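Attachment invasion locus protein (Yersinia pestis, PDB 3QRA) promotes attachment to and invasion of eukaryotic cells as an eight-stranded outer membrane beta-barrel, by a mechanism not yet established. Local coordinates at residues 116-121 with 136-141; 35-40 with 79-84. One frame throughout, in Å; residues are numbered along the deposited sequence.

Both contacts belong to one closed antiparallel barrel of eight strands, and their centres lie 22 Å apart. Contact 1 joins two neighbouring strands of the wall, 108-124 and 130-141, with its centre about 8 Å from that of the chain; detergent molecules lie against its tyrosines. Contact 2 sits toward one end, about 21 Å from the chain centre, and reaches across the inside between strands 28-37 and 66-81, which are not neighbours. Contact 1 is chiefly backbone pairing, whereas contact 2 depends on charged side chains. Their nearest atoms stay about 7 Å apart, without touching, and the side chain of Arg35 is about 9 Å from a bound detergent.

Contact 1: residues 116-121 with 136-141; sequences LAYGAG and YEYSKL. With C8E ((hydroxyethyloxy)tri(ethyloxy)octane), chain C; C8E ((hydroxyethyloxy)tri(ethyloxy)octane), chain H.
Tyr118 and Tyr138 face each other as a hydrogen-bonded antiparallel pair. Tyr118 N gives a bond of 2.9 Å to Tyr138 O, and Tyr138 N returns one to Tyr118 O. Ala120 and Tyr136 repeat the reciprocal pair. Between them Gly119 and Glu137 form a non-hydrogen-bonded pair, their CA atoms 4.1 Å apart; Gly119 CA comes to 3.1 Å from Tyr136 O in a CA-H...O contact.

Other polar links lie toward Leu116. Ser139 OG, anti to its own backbone N (chi1 -178°), donates to Leu116 O at 2.8 Å from above the carbonyl plane. A water donates to the same oxygen and accepts from Lys140 N, carrying the pairing on where the direct backbone bonds end. On the face shared by Ala117 and Ser139, Glu137 directs OE2 to hydroxyls of Tyr71 and Ser73, which meet its buried carboxylate inside the barrel.

Apolar contacts occupy the opposite face, with Tyr118, Ala120, Tyr136 and Tyr138. The Tyr118 ring turns CD2 to the edge of the Tyr138 ring, whose own CD2 is 4.2 Å away. One detergent chain runs over a face of the Tyr118 ring, its C5 lying 3.9 Å above the plane toward the rim, and also reaches Tyr138 CD2. A second places O9 over one face of the Tyr136 ring and brings C8 to 3.5 Å from Tyr136 CD2.

Alternation of small or polar residues inward with aromatic and other apolar residues toward detergent is characteristic of a transmembrane beta-barrel wall, here the hairpin of strands 108-124 and 130-141 in the Ail family.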
ATOM      1  N   LEU A 116      -4.766  12.459  -0.982  1.00 22.77           N
ATOM      2  CA  LEU A 116      -3.443  12.096  -1.487  1.00 25.02           C
ATOM      3  C   LEU A 116      -2.872  10.927  -0.684  1.00 26.48           C
ATOM      4  O   LEU A 116      -3.131  10.792   0.523  1.00 26.07           O
ATOM      5  CB  LEU A 116      -2.498  13.290  -1.387  1.00 23.93           C
ATOM      6  CG  LEU A 116      -2.806  14.453  -2.331  1.00 31.52           C
ATOM      7  CD1 LEU A 116      -1.932  15.661  -1.987  1.00 35.12           C
ATOM      8  CD2 LEU A 116      -2.602  14.012  -3.788  1.00 36.18           C
ATOM      9  N   ALA A 117      -2.105  10.079  -1.361  1.00 22.34           N
ATOM     10  CA  ALA A 117      -1.312   9.063  -0.680  1.00 21.48           C
ATOM     11  C   ALA A 117       0.153   9.261  -1.056  1.00 21.30           C
ATOM     12  O   ALA A 117       0.462   9.621  -2.192  1.00 21.63           O
ATOM     13  CB  ALA A 117      -1.774   7.673  -1.070  1.00 19.70           C
ATOM     14  N   TYR A 118       1.045   9.010  -0.107  1.00 20.32           N
ATOM     15  CA  TYR A 118       2.470   9.265  -0.303  1.00 22.68           C
ATOM     16  C   TYR A 118       3.221   8.021   0.108  1.00 23.31           C
ATOM     17  O   TYR A 118       2.905   7.436   1.122  1.00 21.73           O
ATOM     18  CB  TYR A 118       2.934  10.387   0.615  1.00 22.46           C
ATOM     19  CG  TYR A 118       2.060  11.614   0.636  1.00 22.76           C
ATOM     20  CD1 TYR A 118       2.313  12.680  -0.213  1.00 23.40           C
ATOM     21  CD2 TYR A 118       0.995  11.722   1.524  1.00 24.05           C
ATOM     22  CE1 TYR A 118       1.531  13.828  -0.174  1.00 27.07           C
ATOM     23  CE2 TYR A 118       0.201  12.865   1.562  1.00 29.16           C
ATOM     24  CZ  TYR A 118       0.475  13.908   0.706  1.00 30.50           C
ATOM     25  OH  TYR A 118      -0.301  15.049   0.729  1.00 33.47           O
ATOM     26  N   GLY A 119       4.239   7.626  -0.640  1.00 22.02           N
ATOM     27  CA  GLY A 119       4.965   6.420  -0.292  1.00 22.93           C
ATOM     28  C   GLY A 119       6.458   6.505  -0.533  1.00 26.62           C
ATOM     29  O   GLY A 119       6.952   7.399  -1.216  1.00 18.81           O
ATOM     30  N   ALA A 120       7.185   5.574   0.062  1.00 22.25           N
ATOM     31  CA  ALA A 120       8.616   5.479  -0.165  1.00 23.57           C
ATOM     32  C   ALA A 120       8.996   4.029   0.068  1.00 21.37           C
ATOM     33  O   ALA A 120       8.450   3.369   0.961  1.00 21.21           O
ATOM     34  CB  ALA A 120       9.383   6.404   0.791  1.00 25.05           C
ATOM     35  N   GLY A 121       9.913   3.517  -0.738  1.00 17.92           N
ATOM     36  CA  GLY A 121      10.309   2.135  -0.545  1.00 18.98           C
ATOM     37  C   GLY A 121      11.586   1.767  -1.263  1.00 22.69           C
ATOM     38  O   GLY A 121      12.277   2.628  -1.815  1.00 19.82           O
ATOM     39  N   TYR A 136       6.503   1.833   2.492  1.00 18.97           N
ATOM     40  CA  TYR A 136       5.559   2.420   3.430  1.00 17.67           C
ATOM     41  C   TYR A 136       4.751   3.484   2.694  1.00 20.30           C
ATOM     42  O   TYR A 136       5.254   4.164   1.780  1.00 19.77           O
ATOM     43  CB  TYR A 136       6.278   3.034   4.640  1.00 20.33           C
ATOM     44  CG  TYR A 136       5.344   3.807   5.547  1.00 19.28           C
ATOM     45  CD1 TYR A 136       4.541   3.145   6.474  1.00 25.55           C
ATOM     46  CD2 TYR A 136       5.260   5.198   5.479  1.00 23.77           C
ATOM     47  CE1 TYR A 136       3.682   3.848   7.306  1.00 26.69           C
ATOM     48  CE2 TYR A 136       4.393   5.905   6.308  1.00 26.03           C
ATOM     49  CZ  TYR A 136       3.610   5.221   7.213  1.00 28.66           C
ATOM     50  OH  TYR A 136       2.747   5.904   8.045  1.00 32.82           O
ATOM     51  N   GLU A 137       3.490   3.612   3.085  1.00 17.89           N
ATOM     52  CA  GLU A 137       2.584   4.565   2.480  1.00 19.54           C
ATOM     53  C   GLU A 137       1.786   5.262   3.568  1.00 24.03           C
ATOM     54  O   GLU A 137       1.450   4.653   4.559  1.00 22.22           O
ATOM     55  CB  GLU A 137       1.634   3.808   1.568  1.00 21.76           C
ATOM     56  CG  GLU A 137       0.584   4.645   0.885  1.00 20.33           C
ATOM     57  CD  GLU A 137      -0.139   3.805  -0.141  1.00 26.67           C
ATOM     58  OE1 GLU A 137       0.503   3.467  -1.160  1.00 28.26           O
ATOM     59  OE2 GLU A 137      -1.314   3.444   0.096  1.00 28.53           O
ATOM     60  N   TYR A 138       1.467   6.531   3.358  1.00 18.23           N
ATOM     61  CA  TYR A 138       0.693   7.323   4.310  1.00 19.74           C
ATOM     62  C   TYR A 138      -0.411   8.068   3.573  1.00 21.34           C
ATOM     63  O   TYR A 138      -0.195   8.598   2.479  1.00 21.28           O
ATOM     64  CB  TYR A 138       1.601   8.330   5.012  1.00 21.25           C
ATOM     65  CG  TYR A 138       0.869   9.292   5.915  1.00 23.02           C
ATOM     66  CD1 TYR A 138       0.452   8.905   7.188  1.00 26.76           C
ATOM     67  CD2 TYR A 138       0.605  10.599   5.503  1.00 25.04           C
ATOM     68  CE1 TYR A 138      -0.217   9.806   8.031  1.00 27.60           C
ATOM     69  CE2 TYR A 138      -0.058  11.499   6.334  1.00 28.10           C
ATOM     70  CZ  TYR A 138      -0.470  11.096   7.586  1.00 26.44           C
ATOM     71  OH  TYR A 138      -1.116  11.999   8.402  1.00 30.20           O
ATOM     72  N   SER A 139      -1.607   8.080   4.146  1.00 19.21           N
ATOM     73  CA  SER A 139      -2.675   8.905   3.596  1.00 20.46           C
ATOM     74  C   SER A 139      -3.504   9.459   4.740  1.00 21.89           C
ATOM     75  O   SER A 139      -3.854   8.727   5.666  1.00 25.14           O
ATOM     76  CB  SER A 139      -3.552   8.097   2.631  1.00 20.48           C
ATOM     77  OG  SER A 139      -4.580   8.892   2.055  1.00 23.98           O
ATOM     78  N   LYS A 140      -3.799  10.756   4.694  1.00 23.33           N
ATOM     79  CA  LYS A 140      -4.689  11.351   5.678  1.00 24.62           C
ATOM     80  C   LYS A 140      -6.043  11.653   5.048  1.00 26.12           C
ATOM     81  O   LYS A 140      -6.144  12.431   4.097  1.00 25.37           O
ATOM     82  CB  LYS A 140      -4.094  12.618   6.315  1.00 27.70           C
ATOM     83  CG  LYS A 140      -4.918  13.105   7.510  1.00 32.27           C
ATOM     84  CD  LYS A 140      -4.175  14.126   8.360  1.00 36.42           C
ATOM     85  CE  LYS A 140      -4.988  14.485   9.600  1.00 44.19           C
ATOM     86  NZ  LYS A 140      -4.235  15.393  10.498  1.00 53.16           N
ATOM     87  N   LEU A 141      -7.074  11.006   5.578  1.00 24.46           N
ATOM     88  CA  LEU A 141      -8.432  11.113   5.073  1.00 27.04           C
ATOM     89  C   LEU A 141      -9.252  11.897   6.084  1.00 30.66           C
ATOM     90  O   LEU A 141      -9.829  11.325   7.014  1.00 28.59           O
ATOM     91  CB  LEU A 141      -9.026   9.714   4.864  1.00 27.80           C
ATOM     92  CG  LEU A 141      -8.192   8.734   4.027  1.00 30.92           C
ATOM     93  CD1 LEU A 141      -8.803   7.332   4.083  1.00 34.07           C
ATOM     94  CD2 LEU A 141      -8.054   9.212   2.580  1.00 25.44           C
TER
HETATM   95  C1  C8E C   2       0.550  17.701   4.637  1.00 51.68           C
HETATM   96  C2  C8E C   2       1.468  16.580   5.109  1.00 54.82           C
HETATM   97  C3  C8E C   2       1.701  15.531   4.026  1.00 46.39           C
HETATM   98  C4  C8E C   2       3.102  14.944   4.155  1.00 51.68           C
HETATM   99  C5  C8E C   2       3.087  13.430   4.337  1.00 43.13           C
HETATM  100  C6  C8E C   2       4.301  12.793   3.666  1.00 46.82           C
HETATM  101  C7  C8E C   2       4.445  11.323   4.041  1.00 46.98           C
HETATM  102  C8  C8E C   2       5.646  10.684   3.353  1.00 48.00           C
HETATM  103  O9  C8E C   2       5.940   9.431   3.931  1.00 53.37           O
HETATM  104  C10 C8E C   2       6.128   8.418   2.964  1.00 42.34           C
HETATM  105  C1  C8E H   7      11.334  -0.076   3.433  1.00 50.15           C
HETATM  106  C2  C8E H   7      10.509   1.184   3.665  1.00 58.01           C
HETATM  107  C3  C8E H   7      11.389   2.428   3.702  1.00 64.76           C
HETATM  108  C4  C8E H   7      10.580   3.685   3.395  1.00 66.63           C
HETATM  109  C5  C8E H   7      10.745   4.744   4.482  1.00 62.07           C
HETATM  110  C6  C8E H   7       9.406   5.160   5.084  1.00 58.96           C
HETATM  111  C7  C8E H   7       9.591   5.671   6.508  1.00 58.50           C
HETATM  112  C8  C8E H   7       8.260   6.043   7.152  1.00 65.43           C
HETATM  113  O9  C8E H   7       8.304   5.752   8.533  1.00 69.34           O
HETATM  114  O   HOH W   1      -3.514  12.584   2.546  1.00 21.80           O

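Contact 2: residues 35-40 with 79-84; sequences RYEFNN and VFRINE
Strands 35-37 and 79-81 have no backbone pairing here: their axes come no nearer than 8.9 Å, at 53° to one another, and side chains bridge the gap. Arg81 grips the carboxylate of Glu37 side-on, with NE at 3.0 Å from Glu37 OE1 and NH2 at 3.2 Å from Glu37 OE2. Both oxygens lie close to the guanidinium plane, yet each is met from above the carboxylate plane, the two planes being 32° apart. A bend at chi3 (-63°) in Arg81 turns the guanidinium toward Glu37, while its NH1 donates to Asn83 O at 3.0 Å, a third bond that fixes the group's rotation.

Such a salt-bridge network of Arg35, Glu37 and Arg81 lies inside the eight-stranded barrel near one end, and Arg156 adds a further salt bridge to Glu37 OE2. Arg35 extends fully from CG to NE and lies across Val79, whose CG2 sits over one face of the guanidinium, 3.6 Å from Arg35 CZ. Over the opposite face comes the Glu37 carboxylate, a long contact of charges alone to which no N-H points. Arg35 NH2 and Arg81 NH2 come within 3.3 Å with their guanidinium planes nearly parallel; both groups gather beside the Glu37 carboxylate, whose negative charge probably balances part of theirs.

Arg35 NH2 also donates to Ser87 OG and to a water, which in turn donates to Val79 O, and Arg35 NH1 bonds Gln123. Arg35 NE is buried without a polar partner against both methyls of Val79.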
ATOM      1  N   ARG A  35       7.347  -2.237 -12.030  1.00 23.22           N
ATOM      2  CA  ARG A  35       8.456  -1.312 -12.248  1.00 19.51           C
ATOM      3  C   ARG A  35       8.961  -1.457 -13.661  1.00 19.91           C
ATOM      4  O   ARG A  35       9.002  -2.563 -14.205  1.00 21.51           O
ATOM      5  CB  ARG A  35       9.603  -1.624 -11.280  1.00 21.92           C
ATOM      6  CG  ARG A  35      10.861  -0.776 -11.503  1.00 24.09           C
ATOM      7  CD  ARG A  35      11.968  -1.253 -10.575  1.00 21.82           C
ATOM      8  NE  ARG A  35      13.245  -0.567 -10.789  1.00 19.03           N
ATOM      9  CZ  ARG A  35      14.332  -0.833 -10.079  1.00 26.82           C
ATOM     10  NH1 ARG A  35      14.267  -1.766  -9.140  1.00 25.70           N
ATOM     11  NH2 ARG A  35      15.477  -0.172 -10.294  1.00 19.53           N
ATOM     12  N   TYR A  36       9.335  -0.339 -14.270  1.00 18.89           N
ATOM     13  CA  TYR A  36       9.958  -0.380 -15.579  1.00 20.91           C
ATOM     14  C   TYR A  36      11.161   0.546 -15.556  1.00 25.36           C
ATOM     15  O   TYR A  36      11.058   1.697 -15.147  1.00 23.33           O
ATOM     16  CB  TYR A  36       8.988   0.041 -16.683  1.00 21.23           C
ATOM     17  CG  TYR A  36       9.584  -0.128 -18.072  1.00 27.60           C
ATOM     18  CD1 TYR A  36       9.474  -1.342 -18.749  1.00 29.57           C
ATOM     19  CD2 TYR A  36      10.274   0.905 -18.692  1.00 25.26           C
ATOM     20  CE1 TYR A  36      10.011  -1.518 -19.995  1.00 32.86           C
ATOM     21  CE2 TYR A  36      10.829   0.729 -19.973  1.00 25.84           C
ATOM     22  CZ  TYR A  36      10.685  -0.490 -20.609  1.00 34.07           C
ATOM     23  OH  TYR A  36      11.204  -0.713 -21.868  1.00 35.07           O
ATOM     24  N   GLU A  37      12.288   0.035 -15.979  1.00 23.58           N
ATOM     25  CA  GLU A  37      13.523   0.772 -15.979  1.00 23.86           C
ATOM     26  C   GLU A  37      13.786   1.336 -17.391  1.00 26.00           C
ATOM     27  O   GLU A  37      13.935   0.596 -18.291  1.00 26.68           O
ATOM     28  CB  GLU A  37      14.673  -0.102 -15.498  1.00 25.23           C
ATOM     29  CG  GLU A  37      14.628  -0.455 -14.036  1.00 21.50           C
ATOM     30  CD  GLU A  37      15.660  -1.433 -13.587  1.00 31.61           C
ATOM     31  OE1 GLU A  37      16.831  -1.114 -13.555  1.00 26.68           O
ATOM     32  OE2 GLU A  37      15.286  -2.538 -13.249  1.00 27.97           O
ATOM     33  N   PHE A  38      13.775   2.651 -17.519  1.00 26.32           N
ATOM     34  CA  PHE A  38      13.961   3.384 -18.764  1.00 28.17           C
ATOM     35  C   PHE A  38      15.394   3.396 -19.198  1.00 30.58           C
ATOM     36  O   PHE A  38      15.670   3.518 -20.339  1.00 31.27           O
ATOM     37  CB  PHE A  38      13.670   4.846 -18.578  1.00 40.23           C
ATOM     38  CG  PHE A  38      12.356   5.117 -18.172  1.00 43.53           C
ATOM     39  CD1 PHE A  38      11.323   4.717 -18.940  1.00 53.89           C
ATOM     40  CD2 PHE A  38      12.117   5.773 -17.013  1.00 42.93           C
ATOM     41  CE1 PHE A  38      10.066   4.960 -18.549  1.00 60.07           C
ATOM     42  CE2 PHE A  38      10.875   6.042 -16.650  1.00 50.66           C
ATOM     43  CZ  PHE A  38       9.841   5.627 -17.401  1.00 50.86           C
ATOM     44  N   ASN A  39      16.282   3.374 -18.241  1.00 23.93           N
ATOM     45  CA  ASN A  39      17.712   3.269 -18.487  1.00 24.60           C
ATOM     46  C   ASN A  39      18.368   2.530 -17.321  1.00 25.57           C
ATOM     47  O   ASN A  39      17.673   1.978 -16.492  1.00 25.14           O
ATOM     48  CB  ASN A  39      18.354   4.629 -18.796  1.00 27.18           C
ATOM     49  CG  ASN A  39      18.248   5.603 -17.649  1.00 26.86           C
ATOM     50  OD1 ASN A  39      18.534   5.254 -16.511  1.00 25.89           O
ATOM     51  ND2 ASN A  39      17.847   6.840 -17.946  1.00 29.88           N
ATOM     52  N   ASN A  40      19.692   2.481 -17.272  1.00 24.31           N
ATOM     53  CA  ASN A  40      20.355   1.698 -16.228  1.00 25.64           C
ATOM     54  C   ASN A  40      20.248   2.290 -14.814  1.00 26.94           C
ATOM     55  O   ASN A  40      20.662   1.660 -13.840  1.00 26.15           O
ATOM     56  CB  ASN A  40      21.826   1.475 -16.580  1.00 31.91           C
ATOM     57  CG  ASN A  40      22.010   0.495 -17.724  1.00 38.79           C
ATOM     58  OD1 ASN A  40      21.186  -0.394 -17.933  1.00 36.33           O
ATOM     59  ND2 ASN A  40      23.095   0.649 -18.462  1.00 45.74           N
ATOM     60  N   VAL A  79      11.937   5.587  -9.667  1.00 19.18           N
ATOM     61  CA  VAL A  79      12.761   4.646  -8.922  1.00 17.09           C
ATOM     62  C   VAL A  79      14.218   4.811  -9.377  1.00 22.08           C
ATOM     63  O   VAL A  79      14.495   4.907 -10.574  1.00 22.65           O
ATOM     64  CB  VAL A  79      12.240   3.161  -9.015  1.00 25.12           C
ATOM     65  CG1 VAL A  79      11.860   2.771 -10.436  1.00 21.97           C
ATOM     66  CG2 VAL A  79      13.256   2.181  -8.414  1.00 22.37           C
ATOM     67  N   PHE A  80      15.129   4.877  -8.411  1.00 15.90           N
ATOM     68  CA  PHE A  80      16.539   5.148  -8.666  1.00 18.22           C
ATOM     69  C   PHE A  80      17.356   3.929  -8.309  1.00 25.14           C
ATOM     70  O   PHE A  80      17.340   3.483  -7.162  1.00 21.77           O
ATOM     71  CB  PHE A  80      17.012   6.341  -7.807  1.00 21.08           C
ATOM     72  CG  PHE A  80      16.261   7.609  -8.088  1.00 21.58           C
ATOM     73  CD1 PHE A  80      16.703   8.483  -9.069  1.00 21.86           C
ATOM     74  CD2 PHE A  80      15.094   7.909  -7.400  1.00 21.02           C
ATOM     75  CE1 PHE A  80      16.001   9.649  -9.348  1.00 22.98           C
ATOM     76  CE2 PHE A  80      14.386   9.067  -7.677  1.00 22.85           C
ATOM     77  CZ  PHE A  80      14.847   9.944  -8.654  1.00 19.42           C
ATOM     78  N   ARG A  81      18.071   3.379  -9.284  1.00 21.78           N
ATOM     79  CA  ARG A  81      18.892   2.216  -9.006  1.00 23.50           C
ATOM     80  C   ARG A  81      20.212   2.686  -8.437  1.00 29.84           C
ATOM     81  O   ARG A  81      20.874   3.533  -9.028  1.00 31.73           O
ATOM     82  CB  ARG A  81      19.114   1.368 -10.270  1.00 23.83           C
ATOM     83  CG  ARG A  81      20.071   0.206 -10.047  1.00 27.24           C
ATOM     84  CD  ARG A  81      19.979  -0.853 -11.167  1.00 29.60           C
ATOM     85  NE  ARG A  81      18.666  -1.502 -11.245  1.00 31.02           N
ATOM     86  CZ  ARG A  81      18.271  -2.485 -10.439  1.00 33.08           C
ATOM     87  NH1 ARG A  81      19.075  -2.921  -9.473  1.00 31.54           N
ATOM     88  NH2 ARG A  81      17.071  -3.034 -10.594  1.00 41.40           N
ATOM     89  N   ILE A  82      20.578   2.165  -7.271  1.00 26.42           N
ATOM     90  CA  ILE A  82      21.861   2.512  -6.667  1.00 33.82           C
ATOM     91  C   ILE A  82      22.969   1.653  -7.240  1.00 37.08           C
ATOM     92  O   ILE A  82      24.030   2.150  -7.650  1.00 32.03           O
ATOM     93  CB  ILE A  82      21.847   2.305  -5.156  1.00 33.77           C
ATOM     94  CG1 ILE A  82      20.654   3.027  -4.533  1.00 29.96           C
ATOM     95  CG2 ILE A  82      23.181   2.773  -4.551  1.00 37.57           C
ATOM     96  CD1 ILE A  82      20.580   2.870  -3.030  1.00 39.34           C
ATOM     97  N   ASN A  83      22.719   0.349  -7.247  1.00 30.63           N
ATOM     98  CA  ASN A  83      23.661  -0.616  -7.797  1.00 39.56           C
ATOM     99  C   ASN A  83      22.902  -1.839  -8.257  1.00 35.76           C
ATOM    100  O   ASN A  83      21.683  -1.793  -8.378  1.00 32.66           O
ATOM    101  CB  ASN A  83      24.730  -0.997  -6.770  1.00 41.43           C
ATOM    102  CG  ASN A  83      24.144  -1.388  -5.429  1.00 41.51           C
ATOM    103  OD1 ASN A  83      23.187  -2.162  -5.350  1.00 39.52           O
ATOM    104  ND2 ASN A  83      24.718  -0.853  -4.361  1.00 40.79           N
ATOM    105  N   GLU A  84      23.598  -2.938  -8.481  1.00 30.33           N
ATOM    106  CA  GLU A  84      22.952  -4.117  -8.970  1.00 33.65           C
ATOM    107  C   GLU A  84      21.908  -4.651  -8.019  1.00 31.41           C
ATOM    108  O   GLU A  84      21.033  -5.295  -8.444  1.00 35.89           O
ATOM    109  CB  GLU A  84      23.926  -5.269  -9.176  1.00 44.07           C
ATOM    110  CG  GLU A  84      25.152  -5.043  -9.912  1.00 62.57           C
ATOM    111  CD  GLU A  84      26.147  -6.143  -9.577  1.00 74.38           C
ATOM    112  OE1 GLU A  84      27.232  -5.796  -9.113  1.00 74.16           O
ATOM    113  OE2 GLU A  84      25.820  -7.349  -9.718  1.00 77.56           O
TER
HETATM  114  O   HOH W   2      15.265   2.303 -11.830  1.00 22.53           O